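Local coordinates for protein pectate lyase/Amb allergen (Acidovorax citrulli, PDB 4HWV) that probably cleaves pectate by calcium-dependent elimination, as a secreted right-handed beta-helix enzyme of polysaccharide lyase family 1, at residues E52-Q55 against A56-N60; P100-Y103 against V104-S107; A151-L154 against Q155-V159; V324-H327 against G328-F331. All blocks are in the same frame, centred on the assembly; numbering follows the deposited sequence.

Interaction 1: E52-Q55 against A56-N60; sequences ELIQ and ALYGN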
ATOM      1  N   GLU A  52      -1.272  23.453 -10.843  1.00  4.01           N
ATOM      2  CA  GLU A  52      -1.551  23.478 -12.281  1.00  3.46           C
ATOM      3  C   GLU A  52      -2.928  22.930 -12.606  1.00  3.72           C
ATOM      4  O   GLU A  52      -3.644  23.470 -13.449  1.00  4.44           O
ATOM      5  CB  GLU A  52      -0.495  22.694 -13.042  1.00  4.36           C
ATOM      6  CG  GLU A  52       0.908  23.338 -12.979  1.00  5.41           C
ATOM      7  CD  GLU A  52       1.966  22.521 -13.693  1.00  7.17           C
ATOM      8  OE1 GLU A  52       1.657  21.424 -14.184  1.00  7.08           O
ATOM      9  OE2 GLU A  52       3.122  22.986 -13.784  1.00  8.44           O
ATOM     10  N   LEU A  53      -3.309  21.854 -11.920  1.00  3.99           N
ATOM     11  CA  LEU A  53      -4.639  21.276 -12.121  1.00  3.72           C
ATOM     12  C   LEU A  53      -5.731  22.309 -11.779  1.00  4.23           C
ATOM     13  O   LEU A  53      -6.675  22.518 -12.551  1.00  4.73           O
ATOM     14  CB  LEU A  53      -4.793  20.028 -11.247  1.00  4.06           C
ATOM     15  CG  LEU A  53      -6.202  19.438 -11.229  1.00  4.83           C
ATOM     16  CD1 LEU A  53      -6.680  18.961 -12.597  1.00  5.30           C
ATOM     17  CD2 LEU A  53      -6.226  18.269 -10.250  1.00  5.73           C
ATOM     18  N   ILE A  54      -5.601  22.952 -10.621  1.00  4.09           N
ATOM     19  CA  ILE A  54      -6.567  23.976 -10.223  1.00  4.18           C
ATOM     20  C   ILE A  54      -6.605  25.140 -11.221  1.00  3.72           C
ATOM     21  O   ILE A  54      -7.682  25.583 -11.614  1.00  4.13           O
ATOM     22  CB  ILE A  54      -6.295  24.460  -8.787  1.00  4.92           C
ATOM     23  CG1 ILE A  54      -6.626  23.340  -7.804  1.00  5.73           C
ATOM     24  CG2 ILE A  54      -7.097  25.739  -8.468  1.00  4.91           C
ATOM     25  CD1 ILE A  54      -6.022  23.545  -6.418  1.00  6.91           C
ATOM     26  N   GLN A  55      -5.444  25.640 -11.658  1.00  3.89           N
ATOM     27  CA  GLN A  55      -5.480  26.742 -12.613  1.00  4.72           C
ATOM     28  C   GLN A  55      -6.175  26.333 -13.917  1.00  4.78           C
ATOM     29  O   GLN A  55      -6.896  27.127 -14.527  1.00  5.55           O
ATOM     30  CB  GLN A  55      -4.084  27.298 -12.914  1.00  5.48           C
ATOM     31  CG  GLN A  55      -3.413  28.013 -11.742  1.00  6.00           C
ATOM     32  CD  GLN A  55      -4.194  29.198 -11.179  1.00  5.63           C
ATOM     33  OE1 GLN A  55      -5.197  29.655 -11.743  1.00  5.83           O
ATOM     34  NE2 GLN A  55      -3.732  29.693 -10.036  1.00  5.98           N
ATOM     35  N   ALA A  56      -5.974  25.100 -14.362  1.00  4.42           N
ATOM     36  CA  ALA A  56      -6.648  24.642 -15.575  1.00  4.82           C
ATOM     37  C   ALA A  56      -8.166  24.620 -15.369  1.00  4.69           C
ATOM     38  O   ALA A  56      -8.947  25.091 -16.211  1.00  5.55           O
ATOM     39  CB  ALA A  56      -6.122  23.277 -15.996  1.00  5.60           C
ATOM     40  N   LEU A  57      -8.593  24.100 -14.225  1.00  4.38           N
ATOM     41  CA  LEU A  57     -10.025  24.033 -13.926  1.00  4.61           C
ATOM     42  C   LEU A  57     -10.651  25.417 -13.777  1.00  4.52           C
ATOM     43  O   LEU A  57     -11.847  25.598 -14.039  1.00  5.54           O
ATOM     44  CB  LEU A  57     -10.250  23.217 -12.646  1.00  4.95           C
ATOM     45  CG  LEU A  57      -9.909  21.727 -12.745  1.00  4.78           C
ATOM     46  CD1 LEU A  57      -9.845  21.108 -11.370  1.00  5.56           C
ATOM     47  CD2 LEU A  57     -10.905  20.962 -13.610  1.00  5.49           C
ATOM     48  N   TYR A  58      -9.837  26.381 -13.346  1.00  4.86           N
ATOM     49  CA  TYR A  58     -10.310  27.733 -13.055  1.00  4.98           C
ATOM     50  C   TYR A  58      -9.933  28.732 -14.160  1.00  5.03           C
ATOM     51  O   TYR A  58     -10.106  29.938 -14.002  1.00  5.91           O
ATOM     52  CB  TYR A  58      -9.754  28.210 -11.700  1.00  4.77           C
ATOM     53  CG  TYR A  58     -10.480  27.641 -10.490  1.00  5.16           C
ATOM     54  CD1 TYR A  58     -10.449  26.275 -10.204  1.00  5.13           C
ATOM     55  CD2 TYR A  58     -11.191  28.474  -9.629  1.00  6.57           C
ATOM     56  CE1 TYR A  58     -11.115  25.755  -9.108  1.00  6.16           C
ATOM     57  CE2 TYR A  58     -11.848  27.961  -8.512  1.00  6.74           C
ATOM     58  CZ  TYR A  58     -11.809  26.594  -8.265  1.00  6.39           C
ATOM     59  OH  TYR A  58     -12.449  26.045  -7.180  1.00  7.76           O
ATOM     60  N   GLY A  59      -9.430  28.242 -15.291  1.00  5.22           N
ATOM     61  CA  GLY A  59      -9.060  29.133 -16.382  1.00  5.90           C
ATOM     62  C   GLY A  59      -8.107  30.227 -15.946  1.00  6.07           C
ATOM     63  O   GLY A  59      -8.233  31.391 -16.348  1.00  7.11           O
ATOM     64  N   ASN A  60      -7.162  29.848 -15.092  1.00  5.82           N
ATOM     65  CA  ASN A  60      -6.119  30.743 -14.609  1.00  6.43           C
ATOM     66  C   ASN A  60      -6.644  31.900 -13.761  1.00  6.27           C
ATOM     67  O   ASN A  60      -5.968  32.914 -13.608  1.00  7.40           O
ATOM     68  CB  ASN A  60      -5.236  31.231 -15.774  1.00  8.17           C
ATOM     69  CG  ASN A  60      -4.324  30.152 -16.247  1.00  9.60           C
ATOM     70  OD1 ASN A  60      -3.454  29.724 -15.503  1.00  9.80           O
ATOM     71  ND2 ASN A  60      -4.523  29.679 -17.477  1.00 10.56           N
TER
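Ile54 and Tyr58, one helical turn apart, lie side by side and point the same way just where helix 50-57 is ended by a Schellman motif. The CG2 branch of Ile54 is the one that touches, 3.8 Å from CD1 of the tyrosine ring; it stands anti to the backbone N, while CG1 stands anti to the carbonyl carbon (chi1 -69°). Leu53 and Leu57 repeat the four-residue spacing but meet at a slant, Leu53 CG lying 4.0 Å from Leu57 CD1, and both leucines also pack on Ile81 of strand 79-83. Ile54, Leu57 and Tyr58 reach strand 160-163 as well, so this face of the helix is set against the beta-helix.

At the C-terminal end, Gly59 has positive phi and turns the chain back. Asn60 N then reaches Gln55 O at 2.8 Å in a nearly straight bond of 165°, and a weak one runs from Gly59 N to Ala56 O. The side chains of Gln55 and Asn60 cross at about a right angle, yet their amide planes are only 10° apart. Gln55 NE2 is bonded to Ala62 O, whereas Asn60 OD1 rests 3.6 Å from Gln55 CB.

Interaction 2: P100-Y103 against V104-S107; sequences PDRY and VAGS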
ATOM      1  N   PRO A 100      -0.855  15.334   9.389  1.00  4.65           N
ATOM      2  CA  PRO A 100      -1.905  15.690  10.353  1.00  4.73           C
ATOM      3  C   PRO A 100      -1.442  16.789  11.325  1.00  4.75           C
ATOM      4  O   PRO A 100      -2.234  17.658  11.717  1.00  4.53           O
ATOM      5  CB  PRO A 100      -2.146  14.368  11.082  1.00  5.12           C
ATOM      6  CG  PRO A 100      -1.870  13.339  10.027  1.00  5.20           C
ATOM      7  CD  PRO A 100      -0.670  13.875   9.291  1.00  4.93           C
ATOM      8  N   ASP A 101      -0.170  16.773  11.700  1.00  4.45           N
ATOM      9  CA  ASP A 101       0.322  17.857  12.553  1.00  4.63           C
ATOM     10  C   ASP A 101       0.259  19.225  11.911  1.00  5.30           C
ATOM     11  O   ASP A 101       0.010  20.212  12.589  1.00  5.96           O
ATOM     12  CB  ASP A 101       1.712  17.554  13.099  1.00  5.23           C
ATOM     13  CG  ASP A 101       1.640  16.646  14.287  1.00  5.87           C
ATOM     14  OD1 ASP A 101       1.405  17.186  15.381  1.00  6.87           O
ATOM     15  OD2 ASP A 101       1.760  15.410  14.121  1.00  6.78           O
ATOM     16  N   ARG A 102       0.506  19.296  10.606  1.00  5.01           N
ATOM     17  CA  ARG A 102       0.347  20.552   9.884  0.60  6.16           C
ATOM     18  C   ARG A 102      -1.115  21.026   9.929  1.00  5.49           C
ATOM     19  O   ARG A 102      -1.396  22.202  10.140  1.00  6.48           O
ATOM     20  CB  ARG A 102       0.796  20.370   8.421  0.60  6.91           C
ATOM     21  CG  ARG A 102       2.326  20.391   8.188  0.60  9.23           C
ATOM     22  CD  ARG A 102       2.729  21.724   7.525  0.60 12.41           C
ATOM     23  NE  ARG A 102       2.559  22.773   8.523  0.60 13.14           N
ATOM     24  CZ  ARG A 102       3.459  23.094   9.445  0.60 13.99           C
ATOM     25  NH1 ARG A 102       4.638  22.482   9.485  0.60 14.70           N
ATOM     26  NH2 ARG A 102       3.166  24.035  10.322  0.60 13.60           N
ATOM     27  N   TYR A 103      -2.045  20.101   9.693  1.00  5.21           N
ATOM     28  CA  TYR A 103      -3.455  20.475   9.710  1.00  4.75           C
ATOM     29  C   TYR A 103      -3.883  20.984  11.084  1.00  5.10           C
ATOM     30  O   TYR A 103      -4.657  21.942  11.180  1.00  6.21           O
ATOM     31  CB  TYR A 103      -4.347  19.315   9.272  1.00  4.58           C
ATOM     32  CG  TYR A 103      -4.392  19.111   7.774  1.00  4.32           C
ATOM     33  CD1 TYR A 103      -4.894  20.106   6.946  1.00  4.92           C
ATOM     34  CD2 TYR A 103      -3.988  17.920   7.195  1.00  4.20           C
ATOM     35  CE1 TYR A 103      -4.954  19.939   5.587  1.00  4.48           C
ATOM     36  CE2 TYR A 103      -4.054  17.734   5.815  1.00  4.39           C
ATOM     37  CZ  TYR A 103      -4.543  18.746   5.026  1.00  4.27           C
ATOM     38  OH  TYR A 103      -4.632  18.579   3.670  1.00  4.63           O
ATOM     39  N   VAL A 104      -3.373  20.360  12.143  1.00  5.52           N
ATOM     40  CA  VAL A 104      -3.671  20.825  13.499  1.00  6.10           C
ATOM     41  C   VAL A 104      -3.048  22.212  13.746  1.00  6.43           C
ATOM     42  O   VAL A 104      -3.725  23.134  14.217  1.00  7.14           O
ATOM     43  CB  VAL A 104      -3.208  19.807  14.552  1.00  6.40           C
ATOM     44  CG1 VAL A 104      -3.292  20.409  15.966  1.00  7.06           C
ATOM     45  CG2 VAL A 104      -4.045  18.529  14.417  1.00  6.56           C
ATOM     46  N   ALA A 105      -1.770  22.360  13.399  1.00  6.13           N
ATOM     47  CA  ALA A 105      -1.038  23.600  13.658  1.00  7.14           C
ATOM     48  C   ALA A 105      -1.554  24.774  12.839  1.00  7.95           C
ATOM     49  O   ALA A 105      -1.470  25.912  13.282  1.00  9.67           O
ATOM     50  CB  ALA A 105       0.458  23.400  13.395  1.00  7.58           C
ATOM     51  N   GLY A 106      -2.093  24.501  11.652  1.00  8.06           N
ATOM     52  CA  GLY A 106      -2.448  25.559  10.713  1.00  9.25           C
ATOM     53  C   GLY A 106      -3.949  25.830  10.663  1.00  9.60           C
ATOM     54  O   GLY A 106      -4.429  26.541   9.774  1.00 10.99           O
ATOM     55  N   SER A 107      -4.678  25.283  11.631  1.00  8.35           N
ATOM     56  CA  SER A 107      -6.120  25.451  11.736  1.00  8.15           C
ATOM     57  C   SER A 107      -6.478  25.859  13.154  1.00  8.99           C
ATOM     58  O   SER A 107      -5.599  25.972  14.042  1.00  9.33           O
ATOM     59  CB  SER A 107      -6.861  24.166  11.380  1.00  7.48           C
ATOM     60  OG  SER A 107      -6.752  23.235  12.458  1.00  7.42           O
TER
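Between Pro100 and Ala105 the backbone forms a short helix, whose i to i+4 bonds run from Val104 N to Pro100 O, from Ala105 N to Asp101 O and, more bent at 136°, from Gly106 N to Arg102 O at 2.8 Å. Gly106 leaves helical geometry, and Ser107 takes over the next carbonyl with its side chain: OG donates to Tyr103 O at 2.8 Å, arriving 17° out of the carbonyl plane. With chi1 at 75°, OG sits between the backbone N and the carbonyl carbon of its own residue and is also the N-cap of helix 108-111, bonding Ala109 N. One hydroxyl thus joins the end of one helix to the start of the next.

Val104 lays CG2 against Pro100 O at 3.4 Å, and Ala105 CB approaches Asp101 O at 3.3 Å. In one of its two conformers, Arg102 brings NH2 within 4.1 Å of Ala105 CB and bonds His259 O of the second subunit through NH1, so these links may not be constant. Ala105 also packs on that His259.

Tyr103 leaves the helix on another side, toward helix 143-159, with its OH bonded to Asn90 OD1. The chemistry is accordingly divided: Ser107 OG takes Tyr103 O and Ser110 OG is bonded to Val104 O and Ala105 O, while one conformer of the arginine makes a polar link to the second subunit.

Interaction 3: A151-L154 against Q155-V159; sequences AAEL and QRRVV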
ATOM      1  N   ALA A 151      -9.408  20.887  12.078  1.00  6.16           N
ATOM      2  CA  ALA A 151      -8.362  20.294  11.258  1.00  5.62           C
ATOM      3  C   ALA A 151      -8.961  19.646  10.014  1.00  5.56           C
ATOM      4  O   ALA A 151      -8.422  19.789   8.922  1.00  5.52           O
ATOM      5  CB  ALA A 151      -7.550  19.293  12.080  1.00  5.70           C
ATOM      6  N   ALA A 152     -10.082  18.962  10.186  1.00  5.35           N
ATOM      7  CA  ALA A 152     -10.750  18.283   9.070  1.00  5.35           C
ATOM      8  C   ALA A 152     -11.252  19.279   8.043  1.00  5.31           C
ATOM      9  O   ALA A 152     -11.257  18.988   6.850  1.00  5.56           O
ATOM     10  CB  ALA A 152     -11.915  17.432   9.584  1.00  5.38           C
ATOM     11  N   GLU A 153     -11.726  20.432   8.511  1.00  5.60           N
ATOM     12  CA  GLU A 153     -12.230  21.458   7.609  1.00  5.98           C
ATOM     13  C   GLU A 153     -11.131  22.002   6.704  1.00  6.21           C
ATOM     14  O   GLU A 153     -11.360  22.236   5.517  1.00  5.92           O
ATOM     15  CB  GLU A 153     -12.881  22.596   8.385  1.00  7.57           C
ATOM     16  CG  GLU A 153     -13.483  23.649   7.470  1.00 10.29           C
ATOM     17  CD  GLU A 153     -14.659  23.118   6.696  1.00 12.73           C
ATOM     18  OE1 GLU A 153     -15.414  22.273   7.229  1.00 14.71           O
ATOM     19  OE2 GLU A 153     -14.831  23.545   5.550  1.00 14.44           O
ATOM     20  N   LEU A 154      -9.939  22.214   7.261  1.00  4.92           N
ATOM     21  CA  LEU A 154      -8.800  22.629   6.441  1.00  5.16           C
ATOM     22  C   LEU A 154      -8.432  21.517   5.454  1.00  4.20           C
ATOM     23  O   LEU A 154      -8.238  21.794   4.279  1.00  5.29           O
ATOM     24  CB  LEU A 154      -7.604  23.037   7.316  1.00  5.94           C
ATOM     25  CG  LEU A 154      -6.346  23.479   6.549  1.00  6.42           C
ATOM     26  CD1 LEU A 154      -6.660  24.622   5.576  1.00  7.79           C
ATOM     27  CD2 LEU A 154      -5.235  23.883   7.502  1.00  6.89           C
ATOM     28  N   GLN A 155      -8.369  20.260   5.898  1.00  4.38           N
ATOM     29  CA  GLN A 155      -8.083  19.193   4.940  1.00  3.61           C
ATOM     30  C   GLN A 155      -9.126  19.134   3.823  1.00  4.03           C
ATOM     31  O   GLN A 155      -8.769  18.967   2.659  1.00  4.40           O
ATOM     32  CB  GLN A 155      -7.910  17.818   5.635  1.00  4.07           C
ATOM     33  CG  GLN A 155      -7.560  16.721   4.629  1.00  3.84           C
ATOM     34  CD  GLN A 155      -7.037  15.452   5.263  1.00  3.81           C
ATOM     35  OE1 GLN A 155      -7.631  14.942   6.211  1.00  4.09           O
ATOM     36  NE2 GLN A 155      -5.905  14.956   4.768  1.00  4.60           N
ATOM     37  N   ARG A 156     -10.401  19.283   4.180  1.00  4.49           N
ATOM     38  CA  ARG A 156     -11.462  19.297   3.175  1.00  5.40           C
ATOM     39  C   ARG A 156     -11.199  20.345   2.097  1.00  5.80           C
ATOM     40  O   ARG A 156     -11.321  20.074   0.899  1.00  6.55           O
ATOM     41  CB  ARG A 156     -12.806  19.558   3.843  1.00  6.33           C
ATOM     42  CG  ARG A 156     -13.958  19.492   2.867  1.00  7.59           C
ATOM     43  CD  ARG A 156     -15.276  19.864   3.532  1.00  9.89           C
ATOM     44  NE  ARG A 156     -15.748  18.907   4.545  1.00 11.93           N
ATOM     45  CZ  ARG A 156     -16.453  17.805   4.286  1.00 13.87           C
ATOM     46  NH1 ARG A 156     -16.740  17.461   3.039  1.00 14.25           N
ATOM     47  NH2 ARG A 156     -16.878  17.039   5.284  1.00 15.14           N
ATOM     48  N   ARG A 157     -10.799  21.541   2.528  1.00  5.91           N
ATOM     49  CA  ARG A 157     -10.566  22.643   1.605  1.00  7.27           C
ATOM     50  C   ARG A 157      -9.296  22.464   0.760  1.00  6.31           C
ATOM     51  O   ARG A 157      -9.140  23.113  -0.283  1.00  9.01           O
ATOM     52  CB  ARG A 157     -10.549  23.948   2.384  1.00 11.25           C
ATOM     53  CG  ARG A 157     -11.946  24.251   2.985  1.00 14.19           C
ATOM     54  CD  ARG A 157     -11.986  25.404   3.981  1.00 16.72           C
ATOM     55  NE  ARG A 157     -11.719  26.661   3.305  1.00 19.19           N
ATOM     56  CZ  ARG A 157     -10.632  27.389   3.520  1.00 20.22           C
ATOM     57  NH1 ARG A 157      -9.751  26.978   4.414  1.00 21.10           N
ATOM     58  NH2 ARG A 157     -10.437  28.527   2.854  1.00 20.52           N
ATOM     59  N   VAL A 158      -8.419  21.551   1.168  1.00  4.43           N
ATOM     60  CA  VAL A 158      -7.231  21.238   0.397  1.00  4.59           C
ATOM     61  C   VAL A 158      -7.499  20.089  -0.582  1.00  3.70           C
ATOM     62  O   VAL A 158      -7.181  20.181  -1.763  1.00  4.97           O
ATOM     63  CB  VAL A 158      -6.071  20.876   1.349  1.00  4.84           C
ATOM     64  CG1 VAL A 158      -4.869  20.343   0.587  1.00  5.24           C
ATOM     65  CG2 VAL A 158      -5.668  22.097   2.152  1.00  5.36           C
ATOM     66  N   VAL A 159      -8.057  18.986  -0.085  1.00  3.45           N
ATOM     67  CA  VAL A 159      -8.097  17.773  -0.890  1.00  3.42           C
ATOM     68  C   VAL A 159      -9.297  17.712  -1.835  1.00  3.85           C
ATOM     69  O   VAL A 159      -9.314  16.881  -2.745  1.00  4.14           O
ATOM     70  CB  VAL A 159      -8.053  16.469  -0.035  1.00  3.73           C
ATOM     71  CG1 VAL A 159      -6.819  16.464   0.872  1.00  4.15           C
ATOM     72  CG2 VAL A 159      -9.350  16.276   0.765  1.00  4.67           C
TER
HETATM   73  O   HOH W   1     -14.845  18.973   7.262  1.00 16.07           O
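From Ala151 to Val159 the chain forms the last turns of helix 143-159, with regular bonds from Gln155 N to Ala151 O, Arg156 N to Ala152 O and Arg157 N to Glu153 O, and a weak one from Val158 N to Leu154 O. In the final turn Gln155 O accepts from both Val158 N and Val159 N, at 3.0 and 2.8 Å.

Glu153 lies between two arginines. Its chain starts anti to the backbone N (chi1 -177°) and bends at chi2, which brings the carboxylate alongside the next turn. OE2 rests on the aliphatic part of Arg157, 3.7 Å from CD; the two side chains slant across each other, with carboxylate and guanidinium planes 25° apart. OE1 stays 4.3 Å from Arg156 NE, beyond a salt bridge, and a water spans the pair: it accepts from NE at 2.9 Å, in the plane of the guanidinium at its edge, and donates weakly to OE1.

Arg156 finds its direct ionic partner in Glu225, through NH2, and its side chain lies about 9 Å from the bound calcium ion. On another face of the helix, Leu154 CD1 approaches Val158 CG2 at 4.4 Å, and both residues pack on Tyr103. Within the helix Glu153 and Arg156 are linked through water, and any attraction to Arg157 is probably long-range, whereas the direct salt bridge ties the helix to the loop bearing Glu225, two residues before the calcium ligand Asp227.

Interaction 4: V324-H327 against G328-F331; sequences VTFH and GNHF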
ATOM      1  N   VAL A 324     -27.670   5.944 -13.346  1.00  3.61           N
ATOM      2  CA  VAL A 324     -26.268   5.545 -13.441  1.00  3.70           C
ATOM      3  C   VAL A 324     -26.170   4.209 -14.176  1.00  3.27           C
ATOM      4  O   VAL A 324     -26.963   3.282 -13.923  1.00  4.74           O
ATOM      5  CB  VAL A 324     -25.619   5.379 -12.040  1.00  4.21           C
ATOM      6  CG1 VAL A 324     -24.132   5.093 -12.170  1.00  5.16           C
ATOM      7  CG2 VAL A 324     -25.844   6.618 -11.200  1.00  5.22           C
ATOM      8  N   THR A 325     -25.216   4.115 -15.103  1.00  3.91           N
ATOM      9  CA  THR A 325     -24.901   2.863 -15.780  1.00  3.80           C
ATOM     10  C   THR A 325     -23.486   2.427 -15.415  1.00  3.60           C
ATOM     11  O   THR A 325     -22.551   3.228 -15.505  1.00  4.92           O
ATOM     12  CB  THR A 325     -24.943   3.050 -17.298  1.00  4.25           C
ATOM     13  OG1 THR A 325     -26.233   3.558 -17.695  1.00  4.23           O
ATOM     14  CG2 THR A 325     -24.638   1.736 -18.005  1.00  4.85           C
ATOM     15  N   PHE A 326     -23.334   1.169 -15.017  1.00  3.50           N
ATOM     16  CA  PHE A 326     -22.009   0.557 -14.800  1.00  3.39           C
ATOM     17  C   PHE A 326     -21.848  -0.578 -15.806  1.00  3.55           C
ATOM     18  O   PHE A 326     -22.627  -1.532 -15.780  1.00  4.76           O
ATOM     19  CB  PHE A 326     -21.902  -0.130 -13.423  1.00  4.50           C
ATOM     20  CG  PHE A 326     -21.878   0.790 -12.230  1.00  4.55           C
ATOM     21  CD1 PHE A 326     -23.066   1.264 -11.667  1.00  4.95           C
ATOM     22  CD2 PHE A 326     -20.667   1.090 -11.610  1.00  4.36           C
ATOM     23  CE1 PHE A 326     -23.053   2.046 -10.512  1.00  5.71           C
ATOM     24  CE2 PHE A 326     -20.644   1.878 -10.452  1.00  4.91           C
ATOM     25  CZ  PHE A 326     -21.847   2.353  -9.902  1.00  5.22           C
ATOM     26  N   HIS A 327     -20.818  -0.530 -16.649  1.00  3.25           N
ATOM     27  CA  HIS A 327     -20.558  -1.673 -17.510  1.00  3.69           C
ATOM     28  C   HIS A 327     -19.084  -1.857 -17.819  1.00  3.57           C
ATOM     29  O   HIS A 327     -18.327  -0.885 -17.919  1.00  3.96           O
ATOM     30  CB  HIS A 327     -21.408  -1.651 -18.808  1.00  4.37           C
ATOM     31  CG  HIS A 327     -20.995  -0.633 -19.822  1.00  4.69           C
ATOM     32  ND1 HIS A 327     -20.023  -0.877 -20.769  1.00  5.07           N
ATOM     33  CD2 HIS A 327     -21.466   0.610 -20.077  1.00  5.01           C
ATOM     34  CE1 HIS A 327     -19.914   0.175 -21.568  1.00  5.50           C
ATOM     35  NE2 HIS A 327     -20.776   1.095 -21.165  1.00  5.65           N
ATOM     36  N   GLY A 328     -18.691  -3.119 -17.968  1.00  3.63           N
ATOM     37  CA  GLY A 328     -17.333  -3.452 -18.351  1.00  3.81           C
ATOM     38  C   GLY A 328     -16.314  -3.233 -17.256  1.00  3.65           C
ATOM     39  O   GLY A 328     -15.114  -3.210 -17.513  1.00  4.13           O
ATOM     40  N   ASN A 329     -16.774  -3.067 -16.015  1.00  3.35           N
ATOM     41  CA  ASN A 329     -15.844  -2.797 -14.927  1.00  3.95           C
ATOM     42  C   ASN A 329     -15.362  -4.069 -14.258  1.00  4.12           C
ATOM     43  O   ASN A 329     -16.067  -5.091 -14.249  1.00  4.92           O
ATOM     44  CB  ASN A 329     -16.496  -1.897 -13.867  1.00  4.83           C
ATOM     45  CG  ASN A 329     -17.004  -0.583 -14.448  1.00  3.78           C
ATOM     46  OD1 ASN A 329     -16.221   0.284 -14.828  1.00  4.27           O
ATOM     47  ND2 ASN A 329     -18.325  -0.434 -14.516  1.00  3.89           N
ATOM     48  N   HIS A 330     -14.159  -3.985 -13.695  1.00  3.81           N
ATOM     49  CA  HIS A 330     -13.617  -5.009 -12.816  1.00  4.23           C
ATOM     50  C   HIS A 330     -13.804  -4.491 -11.389  1.00  4.37           C
ATOM     51  O   HIS A 330     -13.228  -3.470 -11.020  1.00  5.30           O
ATOM     52  CB  HIS A 330     -12.140  -5.215 -13.136  1.00  4.30           C
ATOM     53  CG  HIS A 330     -11.533  -6.437 -12.513  1.00  4.18           C
ATOM     54  ND1 HIS A 330     -10.193  -6.722 -12.653  1.00  5.48           N
ATOM     55  CD2 HIS A 330     -12.072  -7.465 -11.808  1.00  4.46           C
ATOM     56  CE1 HIS A 330      -9.921  -7.859 -12.033  1.00  6.00           C
ATOM     57  NE2 HIS A 330     -11.041  -8.328 -11.508  1.00  5.16           N
ATOM     58  N   PHE A 331     -14.647  -5.185 -10.614  1.00  3.78           N
ATOM     59  CA  PHE A 331     -14.919  -4.850  -9.217  1.00  3.89           C
ATOM     60  C   PHE A 331     -14.156  -5.880  -8.381  1.00  4.24           C
ATOM     61  O   PHE A 331     -14.674  -6.968  -8.108  1.00  4.85           O
ATOM     62  CB  PHE A 331     -16.416  -4.979  -8.921  1.00  4.13           C
ATOM     63  CG  PHE A 331     -17.314  -4.019  -9.686  1.00  4.46           C
ATOM     64  CD1 PHE A 331     -17.057  -2.639  -9.751  1.00  4.73           C
ATOM     65  CD2 PHE A 331     -18.461  -4.501 -10.288  1.00  4.65           C
ATOM     66  CE1 PHE A 331     -17.935  -1.791 -10.423  1.00  5.30           C
ATOM     67  CE2 PHE A 331     -19.354  -3.656 -10.955  1.00  4.92           C
ATOM     68  CZ  PHE A 331     -19.104  -2.300 -11.003  1.00  4.88           C
TER
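Phe326 CB lies 3.8 Å from Asn329 ND2, and the ring beyond it meets Phe331. CG stands anti to the carbonyl carbon (chi1 -70°), which places the ring on the inner side of the bend, where Phe331 also lies. CD2 is the ring atom that meets both partners: Asn329 ND2 comes up to the ring edge near its plane, 4.0 Å from CD2, while Phe331 CZ is 3.8 Å from the same atom. Relative to the Phe331 ring, CD2 sits at the edge, near its plane, and the two side chains cross at about a right angle. Phe326 also packs on Leu292, Leu348 and Ala339.

These residues belong to one corner of the right-handed parallel beta-helix, where strand 324-327 passes through Gly328, at positive phi, into strand 330-332. Strands 290-293 and 345-356 flank the first of these as parallel neighbours. Asn329 points its side chain inward at the corner, its amide plane 80° from the Phe326 ring. ND2 lies 3.3 Å from His327 N, a contact of two donors, and is hydrogen-bonded to Leu292 O; OD1 accepts from Asn295 N. Both bonds go to the same neighbouring coil, which fixes the rotation of the amide at the turn. His327 turns the other way, its ring stacked on Tyr349 and its NE2 bonded to Thr24 OG1.

In the fold
The four contacts follow one another along the chain. Interactions 2 and 3 touch, their centres 10 Å apart: Tyr103 of helix 100-105 lays CE1 3.3 Å from Gln155 CA of helix 143-159, joining the two helices. Interaction 1, on helix 50-57, does not touch interaction 3, with nearest atoms about 6 Å apart, but strand 160-163, which follows helix 143-159, also receives side chains from helix 50-57. Interaction 4 lies in the coils, about 31 Å from interaction 3 between centres and on the opposite side of the chain's centre. Three contacts thus lie in helices packed beside the beta-helix, the fourth in a corner of its coils, with the calcium site nearer interaction 3 than interaction 4.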